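Local coordinates for protein concanavalin B (Canavalia ensiformis, PDB 6CAF) that is a chitinase-like seed protein of the glycosyl hydrolase 18 family and may act as a carbohydrate-binding protein, at residues 30-35 against 302-307; 48-53 against 290-295; 129-134 against 178-183; 149-154 against 169-174. All blocks are in the same frame, centred on the assembly; numbering follows the deposited sequence. Where two conformers were deposited one is given.

Contact 1. Residues 30-35 against 302-307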
# COMPACT_ATOMS: atom_id res chain seq x y z
N THR A 30 -13.06 -3.14 9.86
CA THR A 30 -12.18 -3.34 8.72
C THR A 30 -12.17 -2.11 7.80
O THR A 30 -13.22 -1.67 7.33
CB THR A 30 -12.69 -4.57 7.91
OG1 THR A 30 -12.47 -5.77 8.66
CG2 THR A 30 -12.00 -4.72 6.56
N GLU A 31 -10.97 -1.64 7.49
CA GLU A 31 -10.76 -0.66 6.43
C GLU A 31 -10.14 -1.39 5.24
O GLU A 31 -9.31 -2.26 5.46
CB GLU A 31 -9.85 0.48 6.92
CG GLU A 31 -10.48 1.31 8.04
CD GLU A 31 -9.56 2.40 8.61
OE1 GLU A 31 -8.33 2.34 8.42
OE2 GLU A 31 -10.10 3.30 9.26
N ILE A 32 -10.48 -0.98 4.03
CA ILE A 32 -9.96 -1.63 2.85
C ILE A 32 -9.13 -0.64 2.03
O ILE A 32 -9.59 0.46 1.69
CB ILE A 32 -11.09 -2.21 1.98
CG1 ILE A 32 -11.98 -3.12 2.82
CG2 ILE A 32 -10.51 -2.94 0.78
CD1 ILE A 32 -13.15 -3.73 2.06
N ALA A 33 -7.93 -1.07 1.67
CA ALA A 33 -7.07 -0.32 0.77
C ALA A 33 -7.02 -1.07 -0.57
O ALA A 33 -7.22 -2.30 -0.61
CB ALA A 33 -5.66 -0.25 1.35
N VAL A 34 -6.70 -0.35 -1.64
CA VAL A 34 -6.59 -0.97 -2.94
C VAL A 34 -5.50 -0.29 -3.75
O VAL A 34 -5.28 0.92 -3.63
CB VAL A 34 -7.94 -0.92 -3.68
CG1 VAL A 34 -8.33 0.50 -4.06
CG2 VAL A 34 -7.98 -1.84 -4.88
N TYR A 35 -4.83 -1.09 -4.58
CA TYR A 35 -3.86 -0.60 -5.53
C TYR A 35 -4.53 -0.23 -6.85
O TYR A 35 -5.31 -1.00 -7.42
CB TYR A 35 -2.79 -1.64 -5.79
CG TYR A 35 -1.87 -1.92 -4.63
CD1 TYR A 35 -2.22 -2.80 -3.62
CD2 TYR A 35 -0.64 -1.30 -4.54
CE1 TYR A 35 -1.38 -3.07 -2.56
CE2 TYR A 35 0.21 -1.58 -3.50
CZ TYR A 35 -0.14 -2.44 -2.51
OH TYR A 35 0.76 -2.69 -1.49
N THR A 302 -16.66 -5.74 -2.41
CA THR A 302 -18.08 -5.61 -2.26
C THR A 302 -18.64 -6.69 -1.34
O THR A 302 -19.50 -6.44 -0.47
CB THR A 302 -18.73 -5.63 -3.64
OG1 THR A 302 -18.36 -4.41 -4.30
CG2 THR A 302 -20.22 -5.70 -3.54
N ASN A 303 -18.17 -7.92 -1.52
CA ASN A 303 -18.63 -9.03 -0.70
C ASN A 303 -18.20 -9.01 0.72
O ASN A 303 -18.92 -9.26 1.67
CB ASN A 303 -18.28 -10.34 -1.35
CG ASN A 303 -19.19 -10.63 -2.51
OD1 ASN A 303 -20.40 -10.48 -2.40
ND2 ASN A 303 -18.63 -11.04 -3.60
N ILE A 304 -16.98 -8.51 0.87
CA ILE A 304 -16.42 -8.32 2.22
C ILE A 304 -17.28 -7.33 3.00
O ILE A 304 -17.66 -7.54 4.15
CB ILE A 304 -14.97 -7.81 2.23
CG1 ILE A 304 -14.00 -8.88 1.77
CG2 ILE A 304 -14.53 -7.32 3.61
CD1 ILE A 304 -14.03 -10.14 2.58
N ILE A 305 -17.55 -6.19 2.38
CA ILE A 305 -18.33 -5.17 3.02
C ILE A 305 -19.73 -5.68 3.37
O ILE A 305 -20.24 -5.39 4.44
CB ILE A 305 -18.39 -3.95 2.11
CG1 ILE A 305 -17.02 -3.31 2.10
CG2 ILE A 305 -19.44 -2.96 2.58
CD1 ILE A 305 -16.86 -2.37 0.96
N ARG A 306 -20.32 -6.48 2.50
CA ARG A 306 -21.64 -7.04 2.79
C ARG A 306 -21.64 -7.89 4.05
O ARG A 306 -22.55 -7.84 4.87
CB ARG A 306 -22.14 -7.81 1.57
CG ARG A 306 -23.48 -8.47 1.82
CD ARG A 306 -24.24 -8.77 0.56
NE ARG A 306 -25.19 -9.84 0.83
CZ ARG A 306 -25.14 -11.05 0.28
NH1 ARG A 306 -26.03 -11.95 0.64
NH2 ARG A 306 -24.20 -11.35 -0.61
N TYR A 307 -20.61 -8.68 4.22
CA TYR A 307 -20.60 -9.56 5.37
C TYR A 307 -20.16 -8.88 6.65
O TYR A 307 -20.96 -8.59 7.54
CB TYR A 307 -19.85 -10.84 5.01
CG TYR A 307 -20.75 -11.55 4.05
CD1 TYR A 307 -21.99 -12.02 4.47
CD2 TYR A 307 -20.50 -11.54 2.69
CE1 TYR A 307 -22.89 -12.57 3.59
CE2 TYR A 307 -21.40 -12.07 1.80
CZ TYR A 307 -22.59 -12.60 2.26
OH TYR A 307 -23.48 -13.16 1.38
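Ile304 makes the first contact of helix 300-308 with strand 31-36, and it does so through a single methyl: its CG2 lies 4.1 Å from CD1 of Ile32. Its CA-CB bond points toward the strand, and the same side chain also packs on Pro266, Leu269 and Ile270 of helix 266-273, which places Ile304 between a neighbouring helix and the barrel wall. One residue on, Ile305 adds the closer approach. Its CG1 comes to 3.9 Å from CD1 of Ile32, while its own terminal methyl CD1 is 4.1 Å from that same Ile32 CD1; the two side chains run obliquely past each other. Ile32 reaches both partners because its chi2 is fully extended (179°), which carries CD1 outward from the strand to meet the two isoleucines together. Ile32 also touches Ile287 and Leu289 of strand 284-290 and, from the loop before strand 55-64, Tyr53. The site belongs to the TIM-barrel architecture of the family: the last helix of the fold lies against the first strand, on the outside of the sheet. About 113 Å² is buried in all, and every close pair is carbon to carbon. The chemistry is therefore purely apolar: van der Waals contact and exclusion of water, with no directional bond between these two segments to fix the helix's rotation on the strand.

Contact 2. Residues 48-53 against 290-295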
# COMPACT_ATOMS: atom_id res chain seq x y z
N CYS A 48 -12.69 5.51 -6.24
CA CYS A 48 -13.04 6.19 -5.01
C CYS A 48 -14.54 6.22 -4.75
O CYS A 48 -14.99 6.02 -3.62
CB CYS A 48 -12.49 7.63 -5.05
SG CYS A 48 -10.69 7.65 -4.95
N LYS A 49 -15.29 6.47 -5.81
CA LYS A 49 -16.73 6.66 -5.64
C LYS A 49 -17.49 5.38 -5.33
O LYS A 49 -18.67 5.45 -4.99
CB LYS A 49 -17.36 7.34 -6.87
CG LYS A 49 -17.01 8.80 -6.93
CD LYS A 49 -17.63 9.53 -8.08
CE LYS A 49 -17.20 10.98 -8.07
NZ LYS A 49 -18.05 11.68 -7.10
N THR A 50 -16.84 4.23 -5.42
CA THR A 50 -17.48 3.02 -4.94
C THR A 50 -17.81 3.06 -3.46
O THR A 50 -18.70 2.34 -3.00
CB THR A 50 -16.61 1.76 -5.11
OG1 THR A 50 -15.42 1.86 -4.31
CG2 THR A 50 -16.24 1.49 -6.54
N ASN A 51 -17.04 3.84 -2.72
CA ASN A 51 -17.12 3.84 -1.26
C ASN A 51 -16.60 2.56 -0.63
O ASN A 51 -16.80 2.35 0.56
CB ASN A 51 -18.54 4.13 -0.75
CG ASN A 51 -18.74 5.58 -0.44
OD1 ASN A 51 -18.84 5.98 0.73
ND2 ASN A 51 -18.76 6.39 -1.46
N ASN A 52 -15.96 1.70 -1.43
CA ASN A 52 -15.44 0.45 -0.87
C ASN A 52 -14.12 0.61 -0.13
O ASN A 52 -13.77 -0.27 0.64
CB ASN A 52 -15.23 -0.59 -1.97
CG ASN A 52 -16.53 -1.18 -2.48
OD1 ASN A 52 -17.60 -0.64 -2.31
ND2 ASN A 52 -16.41 -2.32 -3.12
N TYR A 53 -13.42 1.71 -0.41
CA TYR A 53 -12.03 1.85 -0.03
C TYR A 53 -11.80 3.07 0.86
O TYR A 53 -12.30 4.17 0.59
CB TYR A 53 -11.18 2.00 -1.28
CG TYR A 53 -11.46 0.98 -2.35
CD1 TYR A 53 -11.20 -0.37 -2.16
CD2 TYR A 53 -12.03 1.36 -3.56
CE1 TYR A 53 -11.44 -1.31 -3.14
CE2 TYR A 53 -12.26 0.43 -4.55
CZ TYR A 53 -11.96 -0.90 -4.34
OH TYR A 53 -12.13 -1.81 -5.36
N TRP A 290 -4.65 -6.32 -3.88
CA TRP A 290 -3.92 -6.28 -5.13
C TRP A 290 -4.82 -6.97 -6.16
O TRP A 290 -5.00 -8.19 -6.06
CB TRP A 290 -2.58 -7.02 -5.01
CG TRP A 290 -1.88 -7.08 -6.31
CD1 TRP A 290 -1.77 -8.16 -7.11
CD2 TRP A 290 -1.32 -5.98 -7.03
NE1 TRP A 290 -1.15 -7.80 -8.32
CE2 TRP A 290 -0.84 -6.46 -8.26
CE3 TRP A 290 -1.08 -4.64 -6.70
CZ2 TRP A 290 -0.22 -5.63 -9.21
CZ3 TRP A 290 -0.45 -3.81 -7.65
CH2 TRP A 290 -0.02 -4.30 -8.87
N ASN A 291 -5.43 -6.26 -7.12
CA ASN A 291 -5.45 -4.83 -7.34
C ASN A 291 -6.88 -4.43 -7.75
O ASN A 291 -7.82 -5.25 -7.69
CB ASN A 291 -4.43 -4.43 -8.39
CG ASN A 291 -4.72 -5.07 -9.74
OD1 ASN A 291 -5.63 -5.87 -9.91
ND2 ASN A 291 -3.93 -4.68 -10.73
N ARG A 292 -7.07 -3.17 -8.14
CA ARG A 292 -8.39 -2.69 -8.44
C ARG A 292 -9.03 -3.51 -9.58
O ARG A 292 -10.20 -3.86 -9.50
CB ARG A 292 -8.35 -1.21 -8.77
CG ARG A 292 -9.67 -0.64 -9.24
CD ARG A 292 -10.80 -0.73 -8.24
NE ARG A 292 -11.94 -0.02 -8.78
CZ ARG A 292 -13.22 -0.35 -8.67
NH1 ARG A 292 -13.59 -1.25 -7.80
NH2 ARG A 292 -14.13 0.29 -9.39
N GLN A 293 -8.26 -3.79 -10.64
CA GLN A 293 -8.78 -4.58 -11.74
C GLN A 293 -9.35 -5.90 -11.25
O GLN A 293 -10.47 -6.31 -11.62
CB GLN A 293 -7.66 -4.87 -12.76
CG GLN A 293 -8.05 -5.80 -13.89
CD GLN A 293 -6.93 -6.20 -14.82
OE1 GLN A 293 -5.79 -5.79 -14.69
NE2 GLN A 293 -7.28 -7.04 -15.79
N ALA A 294 -8.57 -6.61 -10.43
CA ALA A 294 -9.02 -7.90 -9.96
C ALA A 294 -10.24 -7.79 -9.06
O ALA A 294 -11.14 -8.64 -9.10
CB ALA A 294 -7.87 -8.62 -9.27
N ASP A 295 -10.27 -6.73 -8.25
CA ASP A 295 -11.41 -6.51 -7.36
C ASP A 295 -12.68 -6.24 -8.15
O ASP A 295 -13.74 -6.79 -7.86
CB ASP A 295 -11.11 -5.36 -6.42
CG ASP A 295 -12.03 -5.27 -5.24
OD1 ASP A 295 -12.72 -6.26 -4.94
OD2 ASP A 295 -12.04 -4.21 -4.58
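Two torsions gather Arg292 and Asp295 about the hydroxyl of Tyr53. Arg292 bends at chi2 (61°), which turns its guanidinium back to the tyrosine, whereas CG of Asp295 is anti to the backbone N (chi1 -165°), which brings the carboxylate to the same oxygen from the next turn of the helix. Tyr53 OH donates to Asp295 OD2 at 2.5 Å, a short bond that meets the carboxylate on its anti side, tilted out of the carboxylate plane. The hydroxyl also accepts from Arg292 NH1 at 2.9 Å, with a somewhat bent N-H...O angle of 145° and with the hydroxyl tilted from the guanidinium plane, while Arg292 NE is held by Thr47 OG1. Both partners lie at the edge of the tyrosine ring, near its plane. Acting as donor and acceptor at once, this buried phenol bridges a cation and an anion, which would probably polarise it. A phenylalanine here would probably leave Arg292 NH1 and Asp295 OD2 without their shared mate, though OD2 would keep its bond to Ser301. Thr50 adds a lighter touch: its CG2 is 3.7 Å from Arg292 NH2. Its OG1 is engaged elsewhere, with Thr47 O and, in an ST turn, with Asn52 N at 2.9 Å. Asn291, preceded by a cis peptide, is the N-cap of helix 292-298, its OD1 accepting from Ala294 N at 3.1 Å. The cluster thus ties the loop after helix 44-49 to the start of helix 292-298, with Val34 of strand 31-36 touching both Tyr53 and Arg292, and Ser301 of helix 300-308 beside them.

Contact 3. Residues 129-134 against 178-183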
# COMPACT_ATOMS: atom_id res chain seq x y z
N TYR A 129 11.99 15.60 -2.52
CA TYR A 129 11.22 15.56 -3.77
C TYR A 129 9.78 15.10 -3.53
O TYR A 129 8.81 15.73 -4.03
CB TYR A 129 11.93 14.65 -4.78
CG TYR A 129 11.07 14.22 -5.96
CD1 TYR A 129 10.92 14.96 -7.07
CD2 TYR A 129 10.41 13.00 -5.89
CE1 TYR A 129 10.11 14.48 -8.15
CE2 TYR A 129 9.62 12.52 -6.88
CZ TYR A 129 9.47 13.22 -8.02
OH TYR A 129 8.60 12.55 -8.92
N LEU A 130 9.63 14.03 -2.77
CA LEU A 130 8.30 13.55 -2.48
C LEU A 130 7.47 14.61 -1.75
O LEU A 130 6.28 14.83 -2.05
CB LEU A 130 8.34 12.24 -1.72
CG LEU A 130 8.95 11.07 -2.49
CD1 LEU A 130 9.21 9.91 -1.57
CD2 LEU A 130 8.05 10.64 -3.62
N HIS A 131 8.10 15.29 -0.80
CA HIS A 131 7.39 16.28 -0.07
C HIS A 131 6.99 17.49 -0.94
O HIS A 131 5.82 17.92 -0.94
CB HIS A 131 8.20 16.74 1.14
CG HIS A 131 7.45 17.68 1.99
ND1 HIS A 131 7.73 19.02 2.04
CD2 HIS A 131 6.39 17.49 2.80
CE1 HIS A 131 6.90 19.62 2.86
NE2 HIS A 131 6.06 18.71 3.33
N THR A 132 7.96 18.02 -1.68
CA THR A 132 7.75 19.18 -2.49
C THR A 132 6.71 18.95 -3.56
O THR A 132 5.86 19.82 -3.83
CB THR A 132 9.08 19.65 -3.11
OG1 THR A 132 9.99 19.97 -2.06
CG2 THR A 132 8.88 20.77 -4.07
N TYR A 133 6.78 17.78 -4.19
CA TYR A 133 6.01 17.53 -5.39
C TYR A 133 4.77 16.68 -5.18
O TYR A 133 3.91 16.67 -6.07
CB TYR A 133 6.89 16.96 -6.50
CG TYR A 133 7.89 17.94 -6.99
CD1 TYR A 133 7.53 18.94 -7.90
CD2 TYR A 133 9.19 17.93 -6.55
CE1 TYR A 133 8.45 19.88 -8.34
CE2 TYR A 133 10.11 18.89 -6.98
CZ TYR A 133 9.75 19.84 -7.89
OH TYR A 133 10.68 20.79 -8.31
N PHE A 134 4.64 15.98 -4.05
CA PHE A 134 3.47 15.16 -3.79
C PHE A 134 2.74 15.38 -2.48
O PHE A 134 1.59 14.95 -2.38
CB PHE A 134 3.82 13.65 -3.87
CG PHE A 134 4.20 13.18 -5.25
CD1 PHE A 134 3.27 12.86 -6.18
CD2 PHE A 134 5.50 13.05 -5.58
CE1 PHE A 134 3.64 12.40 -7.42
CE2 PHE A 134 5.90 12.57 -6.80
CZ PHE A 134 4.97 12.23 -7.72
N TYR A 178 7.52 20.09 9.36
CA TYR A 178 6.37 20.83 8.85
C TYR A 178 5.07 20.53 9.62
O TYR A 178 4.03 21.09 9.32
CB TYR A 178 6.18 20.50 7.36
CG TYR A 178 7.20 21.10 6.46
CD1 TYR A 178 7.10 22.43 6.07
CD2 TYR A 178 8.32 20.41 6.10
CE1 TYR A 178 8.06 23.04 5.29
CE2 TYR A 178 9.29 21.00 5.32
CZ TYR A 178 9.15 22.31 4.90
OH TYR A 178 10.11 22.88 4.14
N GLN A 179 5.16 19.69 10.65
CA GLN A 179 4.02 19.25 11.47
C GLN A 179 2.93 18.79 10.53
O GLN A 179 1.74 19.11 10.68
CB GLN A 179 3.60 20.30 12.52
CG GLN A 179 4.70 20.50 13.58
CD GLN A 179 4.94 19.27 14.49
OE1 GLN A 179 6.06 18.68 14.51
NE2 GLN A 179 3.91 18.90 15.27
N SER A 180 3.37 18.04 9.53
CA SER A 180 2.50 17.46 8.54
C SER A 180 1.72 16.27 9.12
O SER A 180 2.10 15.69 10.15
CB SER A 180 3.30 16.95 7.33
OG SER A 180 3.98 17.96 6.58
N THR A 181 0.66 15.88 8.43
CA THR A 181 -0.16 14.78 8.84
C THR A 181 -0.05 13.59 7.88
O THR A 181 -0.75 12.59 8.07
CB THR A 181 -1.63 15.21 8.94
OG1 THR A 181 -2.08 15.68 7.67
CG2 THR A 181 -1.80 16.34 9.97
N PHE A 182 0.83 13.66 6.87
CA PHE A 182 0.90 12.54 5.94
C PHE A 182 1.36 11.29 6.66
O PHE A 182 2.08 11.34 7.66
CB PHE A 182 1.73 12.85 4.67
CG PHE A 182 3.20 13.06 4.92
CD1 PHE A 182 4.08 12.00 5.02
CD2 PHE A 182 3.71 14.33 4.99
CE1 PHE A 182 5.41 12.22 5.23
CE2 PHE A 182 5.04 14.55 5.19
CZ PHE A 182 5.90 13.50 5.30
N LEU A 183 0.94 10.18 6.10
CA LEU A 183 1.20 8.87 6.66
C LEU A 183 2.30 8.16 5.87
O LEU A 183 2.59 8.48 4.71
CB LEU A 183 -0.07 8.03 6.60
CG LEU A 183 -1.22 8.62 7.40
CD1 LEU A 183 -2.54 7.98 7.03
CD2 LEU A 183 -0.97 8.50 8.90
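Aromatic stacking carries most of the contact between His131 and Tyr178. The two rings form an offset stack, centroids 4.6 Å apart and planes inclined at 28°, in which CE1 of His131 sits over one face of the tyrosine, nearer the rim than the centre, 3.6 Å from Tyr178 CD2. CE1 is also 3.7 Å from Tyr178 CE2, which puts it over the CD2-CE2 side of the ring. The imidazole reaches this far because its CG is anti to the backbone N (chi1 -175°), which carries the ring out from the helix to the tyrosine. A second, non-stacked aromatic contact lies at the other end of the imidazole, where CD2 of His131 approaches CE2 of Phe182 to 4.0 Å, the side chains crossing at roughly a right angle. This is the return from helix to strand in a TIM barrel's beta-alpha-beta unit: helix 164-178 ends in a Schellman motif, Gln179 with its positive phi being the C-prime residue, and the chain then runs as a short loop into strand 183-186. His131, from helix 120-135, packs against Tyr178, Ser180 and Phe182, and its helix has a wider pi-type turn at 131-134. Polar contact is slight: His131 NE2 lies 3.9 Å from Ser180 OG, near the imidazole plane but too long for a hydrogen bond. With an alanine in place of His131 the ring stacked on Tyr178 is gone, which is likely to leave that phenol freer to turn and Phe182 CE2 without this neighbour. Ile174 of helix 164-178 packs over CD2 on the same side of the imidazole as Tyr178.

Contact 4. Residues 149-154 against 169-174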
# COMPACT_ATOMS: atom_id res chain seq x y z
N ASP A 149 -2.06 11.86 0.93
CA ASP A 149 -2.20 11.47 2.31
C ASP A 149 -1.09 10.61 2.84
O ASP A 149 -1.00 10.41 4.05
CB ASP A 149 -3.53 10.78 2.49
CG ASP A 149 -4.66 11.68 2.15
OD1 ASP A 149 -4.94 12.59 2.95
OD2 ASP A 149 -5.23 11.57 1.05
N GLY A 150 -0.23 10.10 1.96
CA GLY A 150 0.86 9.30 2.43
C GLY A 150 1.74 8.76 1.33
O GLY A 150 1.45 8.90 0.15
N ILE A 151 2.83 8.13 1.77
CA ILE A 151 3.78 7.45 0.90
C ILE A 151 3.83 6.01 1.36
O ILE A 151 4.02 5.72 2.56
CB ILE A 151 5.20 8.06 0.99
CG1 ILE A 151 5.19 9.55 0.62
CG2 ILE A 151 6.18 7.27 0.14
CD1 ILE A 151 4.79 9.90 -0.79
N HIS A 152 3.66 5.09 0.39
CA HIS A 152 3.61 3.66 0.63
C HIS A 152 4.85 2.98 0.03
O HIS A 152 5.14 3.11 -1.15
CB HIS A 152 2.35 3.12 0.01
CG HIS A 152 2.15 1.66 0.15
ND1 HIS A 152 2.08 1.03 1.36
CD2 HIS A 152 1.87 0.72 -0.78
CE1 HIS A 152 1.79 -0.24 1.17
NE2 HIS A 152 1.65 -0.44 -0.12
N PHE A 153 5.58 2.28 0.89
CA PHE A 153 6.84 1.63 0.52
C PHE A 153 6.55 0.19 0.07
O PHE A 153 6.61 -0.75 0.88
CB PHE A 153 7.79 1.61 1.71
CG PHE A 153 8.50 2.89 2.03
CD1 PHE A 153 7.82 4.07 2.24
CD2 PHE A 153 9.88 2.87 2.21
CE1 PHE A 153 8.50 5.21 2.59
CE2 PHE A 153 10.55 3.99 2.61
CZ PHE A 153 9.87 5.17 2.78
N ASP A 154 6.29 -0.01 -1.22
CA ASP A 154 6.02 -1.35 -1.73
C ASP A 154 7.33 -1.91 -2.31
O ASP A 154 7.49 -2.10 -3.53
CB ASP A 154 4.88 -1.35 -2.75
CG ASP A 154 4.28 -2.71 -2.98
OD1 ASP A 154 4.86 -3.73 -2.56
OD2 ASP A 154 3.23 -2.76 -3.65
N GLU A 169 13.33 7.47 7.37
CA GLU A 169 13.79 8.41 8.37
C GLU A 169 13.67 9.84 7.88
O GLU A 169 13.22 10.74 8.61
CB GLU A 169 15.24 8.10 8.70
CG GLU A 169 15.87 9.11 9.66
CD GLU A 169 15.26 9.08 11.04
OE1 GLU A 169 14.82 8.00 11.44
OE2 GLU A 169 15.24 10.14 11.70
N GLU A 170 14.09 10.07 6.65
CA GLU A 170 14.07 11.42 6.12
C GLU A 170 12.64 11.94 5.92
O GLU A 170 12.34 13.10 6.21
CB GLU A 170 14.90 11.54 4.84
CG GLU A 170 16.38 11.24 5.02
CD GLU A 170 17.18 12.11 5.96
OE1 GLU A 170 16.69 13.12 6.48
OE2 GLU A 170 18.37 11.74 6.17
N LEU A 171 11.75 11.07 5.45
CA LEU A 171 10.36 11.46 5.33
C LEU A 171 9.75 11.73 6.72
O LEU A 171 8.99 12.69 6.88
CB LEU A 171 9.55 10.39 4.59
CG LEU A 171 9.72 10.38 3.10
CD1 LEU A 171 9.21 9.07 2.52
CD2 LEU A 171 9.03 11.55 2.44
N TYR A 172 10.07 10.88 7.67
CA TYR A 172 9.56 11.05 9.00
C TYR A 172 10.01 12.39 9.62
O TYR A 172 9.25 13.10 10.26
CB TYR A 172 10.03 9.88 9.86
CG TYR A 172 9.35 9.94 11.18
CD1 TYR A 172 8.04 9.46 11.34
CD2 TYR A 172 9.95 10.48 12.22
CE1 TYR A 172 7.37 9.58 12.53
CE2 TYR A 172 9.31 10.60 13.46
CZ TYR A 172 8.02 10.13 13.59
OH TYR A 172 7.30 10.21 14.76
N GLN A 173 11.27 12.74 9.37
CA GLN A 173 11.78 14.00 9.90
C GLN A 173 11.10 15.20 9.25
O GLN A 173 10.80 16.19 9.93
CB GLN A 173 13.30 14.07 9.74
CG GLN A 173 14.06 13.11 10.65
CD GLN A 173 13.80 13.38 12.11
OE1 GLN A 173 13.66 14.53 12.51
NE2 GLN A 173 13.73 12.32 12.92
N ILE A 174 10.84 15.13 7.96
CA ILE A 174 10.15 16.19 7.24
C ILE A 174 8.75 16.38 7.85
O ILE A 174 8.26 17.51 7.95
CB ILE A 174 10.10 15.89 5.71
CG1 ILE A 174 11.46 16.12 5.07
CG2 ILE A 174 9.04 16.75 5.02
CD1 ILE A 174 11.58 15.47 3.69
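In the beta-alpha-beta unit of strand 150-154, helix 164-178 and strand 183-186, helix packs on strand where Leu171 meets Phe153 and Ile151. Leu171 CD1 does all the touching. It lies 3.9 Å from CE1 of Phe153 and 4.0 Å from CZ of the same ring, arriving at the ring's edge, near its plane, and not over a face. The same methyl is 4.3 Å from CG2 of Ile151, a looser approach. With chi2 at 164°, CD1 of Leu171 is carried straight on from the backbone, which explains why this branch reaches the strand. The alternation of the strand sorts its side chains: Ile151 and Phe153 point to the helix layer, whereas His152 faces the barrel interior, where it bonds Ser185. This is the fourth strand of the TIM barrel, which in glycosyl hydrolase 18 enzymes carries the DxxDxDxE signature; here His152 stands at one of the acidic positions, and Gln156, bonded to Asp154, at that of the glutamate. On the helix-facing side, Leu167 and Leu168 also touch Phe153, and Phe206 meets its ring edge-to-face.

From the N terminus, contact 1 closes the widest loop: strand 31-36 is met by helix 300-308, bringing the beginning and end of the folded chain together. Contact 2 nests inside it, joining the loop after helix 44-49 to the start of helix 292-298; the two contacts lie side by side, their centres 8 Å apart, and touch directly. Contact 3, within contact 2, links helix 120-135 to the loop before strand 183-186, and contact 4 is nested inside contact 3, binding helix 164-178 to strand 150-154. None of the four loops cross. The outer and inner pairs sit on different sides of the barrel, yet Tyr35 OH reaches His152 NE2 across the interior.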